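Local coordinates for protein putative laminarinase (Phanerochaete chrysosporium, PDB 2W39) that probably hydrolyses beta-glucans such as laminarin and lichenin, as an extracellular family 16 glycoside hydrolase of a white-rot fungus, at residues 140-152 against 222-234. Numbering follows the deposited sequence. Where two conformers were deposited one is given.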
loop_
_atom_site.group_PDB
_atom_site.type_symbol
_atom_site.label_atom_id
_atom_site.label_comp_id
_atom_site.label_asym_id
_atom_site.label_seq_id
_atom_site.Cartn_x
_atom_site.Cartn_y
_atom_site.Cartn_z
ATOM N N MET A 140 18.632 9.498 -2.435
ATOM C CA MET A 140 17.912 10.165 -3.507
ATOM C C MET A 140 18.390 11.610 -3.609
ATOM O O MET A 140 18.702 12.241 -2.591
ATOM C CB MET A 140 16.404 10.135 -3.235
ATOM C CG MET A 140 15.820 8.729 -3.269
ATOM S SD MET A 140 15.956 8.025 -4.936
ATOM C CE MET A 140 16.419 6.319 -4.604
ATOM N N PRO A 141 18.442 12.151 -4.835
ATOM C CA PRO A 141 18.868 13.531 -4.993
ATOM C C PRO A 141 17.838 14.499 -4.450
ATOM O O PRO A 141 16.647 14.191 -4.405
ATOM C CB PRO A 141 19.049 13.698 -6.508
ATOM C CG PRO A 141 18.376 12.569 -7.138
ATOM C CD PRO A 141 18.133 11.506 -6.122
ATOM N N ALA A 142 18.301 15.673 -4.032
ATOM C CA ALA A 142 17.410 16.667 -3.445
ATOM C C ALA A 142 16.332 17.132 -4.427
ATOM O O ALA A 142 15.204 17.412 -4.023
ATOM C CB ALA A 142 18.214 17.865 -2.948
ATOM N N SER A 143 16.693 17.205 -5.704
ATOM C CA SER A 143 15.776 17.646 -6.743
ATOM C C SER A 143 15.713 16.602 -7.843
ATOM O O SER A 143 16.737 16.211 -8.392
ATOM C CB SER A 143 16.236 18.999 -7.309
ATOM O OG SER A 143 15.339 19.486 -8.294
ATOM N N ARG A 144 14.500 16.153 -8.164
ATOM C CA ARG A 144 14.275 15.319 -9.329
ATOM C C ARG A 144 12.834 15.478 -9.773
ATOM O O ARG A 144 11.970 15.896 -9.006
ATOM C CB ARG A 144 14.651 13.845 -9.056
ATOM C CG ARG A 144 13.723 13.067 -8.115
ATOM C CD ARG A 144 14.046 13.238 -6.641
ATOM N NE ARG A 144 13.384 12.162 -5.901
ATOM C CZ ARG A 144 13.388 12.018 -4.580
ATOM N NH1 ARG A 144 14.067 12.865 -3.799
ATOM N NH2 ARG A 144 12.718 10.997 -4.043
ATOM N N THR A 145 12.581 15.140 -11.024
ATOM C CA THR A 145 11.306 15.448 -11.639
ATOM C C THR A 145 10.178 14.534 -11.147
ATOM O O THR A 145 10.128 13.335 -11.466
ATOM C CB THR A 145 11.459 15.451 -13.164
ATOM O OG1 THR A 145 12.281 16.569 -13.498
ATOM C CG2 THR A 145 10.131 15.616 -13.858
ATOM N N MET A 146 9.254 15.145 -10.407
ATOM C CA MET A 146 8.083 14.457 -9.866
ATOM C C MET A 146 7.133 15.524 -9.374
ATOM O O MET A 146 7.537 16.682 -9.187
ATOM C CB MET A 146 8.483 13.518 -8.725
ATOM C CG MET A 146 9.088 14.224 -7.523
ATOM S SD MET A 146 9.820 13.021 -6.420
ATOM C CE MET A 146 10.396 14.084 -5.095
ATOM N N THR A 147 5.868 15.168 -9.167
ATOM C CA THR A 147 4.905 16.142 -8.649
ATOM C C THR A 147 4.829 16.183 -7.122
ATOM O O THR A 147 4.360 17.170 -6.541
ATOM C CB THR A 147 3.506 15.904 -9.203
ATOM O OG1 THR A 147 3.040 14.661 -8.675
ATOM C CG2 THR A 147 3.494 15.859 -10.726
ATOM N N GLY A 148 5.299 15.133 -6.467
ATOM C CA GLY A 148 5.287 15.065 -5.014
ATOM C C GLY A 148 6.482 15.731 -4.353
ATOM O O GLY A 148 7.396 16.253 -5.017
ATOM N N HIS A 149 6.499 15.655 -3.028
ATOM C CA HIS A 149 7.470 16.362 -2.198
ATOM C C HIS A 149 8.269 15.353 -1.375
ATOM O O HIS A 149 7.698 14.616 -0.577
ATOM C CB HIS A 149 6.725 17.339 -1.268
ATOM C CG HIS A 149 7.548 17.839 -0.128
ATOM N ND1 HIS A 149 8.474 18.848 -0.274
ATOM C CD2 HIS A 149 7.590 17.471 1.174
ATOM C CE1 HIS A 149 9.055 19.080 0.889
ATOM N NE2 HIS A 149 8.540 18.257 1.785
ATOM N N ALA A 150 9.590 15.324 -1.550
ATOM C CA ALA A 150 10.447 14.405 -0.803
ATOM C C ALA A 150 10.487 14.787 0.671
ATOM O O ALA A 150 10.555 15.980 1.001
ATOM C CB ALA A 150 11.848 14.418 -1.381
ATOM N N THR A 151 10.471 13.782 1.553
ATOM C CA THR A 151 10.544 14.013 3.013
ATOM C C THR A 151 11.814 13.527 3.722
ATOM O O THR A 151 12.218 14.076 4.751
ATOM C CB THR A 151 9.380 13.376 3.733
ATOM O OG1 THR A 151 9.344 11.988 3.385
ATOM C CG2 THR A 151 8.083 14.051 3.333
ATOM N N ASN A 152 12.395 12.457 3.202
ATOM C CA ASN A 152 13.664 11.909 3.671
ATOM C C ASN A 152 14.321 11.329 2.431
ATOM O O ASN A 152 13.652 10.629 1.663
ATOM C CB ASN A 152 13.453 10.784 4.697
ATOM C CG ASN A 152 12.658 11.228 5.928
ATOM O OD1 ASN A 152 11.548 10.744 6.172
ATOM N ND2 ASN A 152 13.224 12.146 6.705
ATOM N N ASP A 222 5.968 5.858 -21.328
ATOM C CA ASP A 222 6.470 7.110 -21.924
ATOM C C ASP A 222 5.370 8.151 -22.037
ATOM O O ASP A 222 5.657 9.354 -22.116
ATOM C CB ASP A 222 7.010 6.877 -23.355
ATOM C CG ASP A 222 8.309 6.090 -23.392
ATOM O OD1 ASP A 222 8.798 5.820 -24.517
ATOM O OD2 ASP A 222 8.858 5.751 -22.322
ATOM N N ASN A 223 4.129 7.674 -22.083
ATOM C CA ASN A 223 2.949 8.483 -22.323
ATOM C C ASN A 223 2.210 8.925 -21.068
ATOM O O ASN A 223 1.134 9.515 -21.158
ATOM C CB ASN A 223 1.992 7.717 -23.249
ATOM C CG ASN A 223 2.586 7.481 -24.630
ATOM O OD1 ASN A 223 3.374 8.291 -25.128
ATOM N ND2 ASN A 223 2.216 6.368 -25.252
ATOM N N TRP A 224 2.792 8.665 -19.897
ATOM C CA TRP A 224 2.056 8.812 -18.648
ATOM C C TRP A 224 2.261 10.132 -17.916
ATOM O O TRP A 224 1.660 10.361 -16.864
ATOM C CB TRP A 224 2.429 7.647 -17.736
ATOM C CG TRP A 224 1.856 6.330 -18.192
ATOM C CD1 TRP A 224 1.292 6.025 -19.409
ATOM C CD2 TRP A 224 1.824 5.132 -17.428
ATOM N NE1 TRP A 224 0.888 4.712 -19.424
ATOM C CE2 TRP A 224 1.212 4.135 -18.222
ATOM C CE3 TRP A 224 2.263 4.794 -16.141
ATOM C CZ2 TRP A 224 0.986 2.827 -17.752
ATOM C CZ3 TRP A 224 2.058 3.502 -15.682
ATOM C CH2 TRP A 224 1.418 2.531 -16.479
ATOM N N GLY A 225 3.089 11.008 -18.466
ATOM C CA GLY A 225 3.398 12.266 -17.795
ATOM C C GLY A 225 4.330 12.074 -16.605
ATOM O O GLY A 225 4.829 10.983 -16.318
ATOM N N THR A 226 4.547 13.157 -15.882
ATOM C CA THR A 226 5.467 13.166 -14.765
ATOM C C THR A 226 4.932 12.326 -13.606
ATOM O O THR A 226 3.766 12.450 -13.235
ATOM C CB THR A 226 5.697 14.615 -14.352
ATOM O OG1 THR A 226 6.349 15.262 -15.441
ATOM C CG2 THR A 226 6.533 14.727 -13.099
ATOM N N PRO A 227 5.791 11.478 -13.012
ATOM C CA PRO A 227 5.340 10.674 -11.879
ATOM C C PRO A 227 5.075 11.505 -10.626
ATOM O O PRO A 227 5.602 12.610 -10.453
ATOM C CB PRO A 227 6.509 9.701 -11.655
ATOM C CG PRO A 227 7.694 10.451 -12.134
ATOM C CD PRO A 227 7.208 11.218 -13.342
ATOM N N THR A 228 4.255 10.960 -9.745
ATOM C CA THR A 228 4.017 11.551 -8.443
ATOM C C THR A 228 5.253 11.416 -7.542
ATOM O O THR A 228 5.649 12.367 -6.860
ATOM C CB THR A 228 2.787 10.895 -7.801
ATOM O OG1 THR A 228 1.680 10.981 -8.709
ATOM C CG2 THR A 228 2.429 11.586 -6.512
ATOM N N ALA A 229 5.841 10.212 -7.539
ATOM C CA ALA A 229 7.099 9.958 -6.835
ATOM C C ALA A 229 8.085 9.370 -7.826
ATOM O O ALA A 229 7.740 8.506 -8.624
ATOM C CB ALA A 229 6.896 8.980 -5.663
ATOM N N PHE A 230 9.325 9.844 -7.757
ATOM C CA PHE A 230 10.423 9.385 -8.617
ATOM C C PHE A 230 11.602 9.066 -7.727
ATOM O O PHE A 230 12.030 9.882 -6.895
ATOM C CB PHE A 230 10.773 10.519 -9.589
ATOM C CG PHE A 230 11.872 10.217 -10.609
ATOM C CD1 PHE A 230 12.651 11.267 -11.083
ATOM C CD2 PHE A 230 12.098 8.942 -11.133
ATOM C CE1 PHE A 230 13.628 11.065 -12.042
ATOM C CE2 PHE A 230 13.075 8.730 -12.102
ATOM C CZ PHE A 230 13.839 9.806 -12.553
ATOM N N PHE A 231 12.118 7.862 -7.919
ATOM C CA PHE A 231 13.292 7.351 -7.216
ATOM C C PHE A 231 14.314 6.970 -8.279
ATOM O O PHE A 231 14.365 5.828 -8.732
ATOM C CB PHE A 231 12.912 6.155 -6.350
ATOM C CG PHE A 231 11.890 6.485 -5.308
ATOM C CD1 PHE A 231 10.545 6.132 -5.483
ATOM C CD2 PHE A 231 12.256 7.163 -4.142
ATOM C CE1 PHE A 231 9.601 6.459 -4.497
ATOM C CE2 PHE A 231 11.314 7.481 -3.161
ATOM C CZ PHE A 231 9.986 7.123 -3.345
ATOM N N PRO A 232 15.117 7.948 -8.735
ATOM C CA PRO A 232 16.108 7.671 -9.778
ATOM C C PRO A 232 17.313 6.932 -9.187
ATOM O O PRO A 232 17.431 6.764 -7.965
ATOM C CB PRO A 232 16.514 9.071 -10.229
ATOM C CG PRO A 232 16.339 9.901 -9.019
ATOM C CD PRO A 232 15.097 9.367 -8.334
ATOM N N ASN A 233 18.225 6.518 -10.061
ATOM C CA ASN A 233 19.418 5.813 -9.617
ATOM C C ASN A 233 20.643 6.691 -9.404
ATOM O O ASN A 233 21.747 6.181 -9.190
ATOM C CB ASN A 233 19.728 4.631 -10.549
ATOM C CG ASN A 233 20.194 5.059 -11.934
ATOM O OD1 ASN A 233 20.187 6.244 -12.273
ATOM N ND2 ASN A 233 20.599 4.085 -12.746
ATOM N N THR A 234 20.443 8.004 -9.402
ATOM C CA THR A 234 21.546 8.951 -9.244
ATOM C C THR A 234 22.494 8.580 -8.106
ATOM O O THR A 234 23.723 8.650 -8.254
ATOM C CB THR A 234 20.953 10.333 -8.973
ATOM O OG1 THR A 234 19.964 10.599 -9.970
ATOM C CG2 THR A 234 22.011 11.426 -9.000
HETATM O O HOH W 1 0.831 13.383 -9.463
#
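Arg144 clasps the carbonyl of Phe230 side-on: NE lies 2.8 Å and NH2 3.1 Å from Phe230 O, which sits nearly in the guanidinium plane. NH1 turns back to Pro141 O and also bonds Asn153 OD1. Met146 CE covers one face of the guanidinium, and Met140 CB packs against the other, nearer its margin than its centre. Chi1 of 71° puts Arg144 CG against Phe230 CD1 (3.6 Å), and the bend at chi2 then turns the guanidinium to Phe230 O. With an alanine in place of Arg144, Phe230 O is likely to lose both donors and a gap to open between Met140 and Met146. Met140 SD meets the Phe231 ring at its edge, 5.2 Å from the centroid, a Met-aromatic contact, and Met146 SD takes a weak bond from Phe230 N. Backbone bonds from Thr147 N to Pro227 O (2.9 Å) and Gly148 N to Thr228 O (2.8 Å) complete this tight part. On the looser, solvent side, Thr145 and Thr226 touch by their CG2 methyls, and one water joins Thr147 OG1 to Thr228 OG1, which also bonds Phe200 N. Loop 140-148, leading into strand 149-152 of the other sheet, thus closes over strand 229-232 of the GH16 beta-sandwich, where Thr228 and Ala229 form a classic beta bulge opposite Val198.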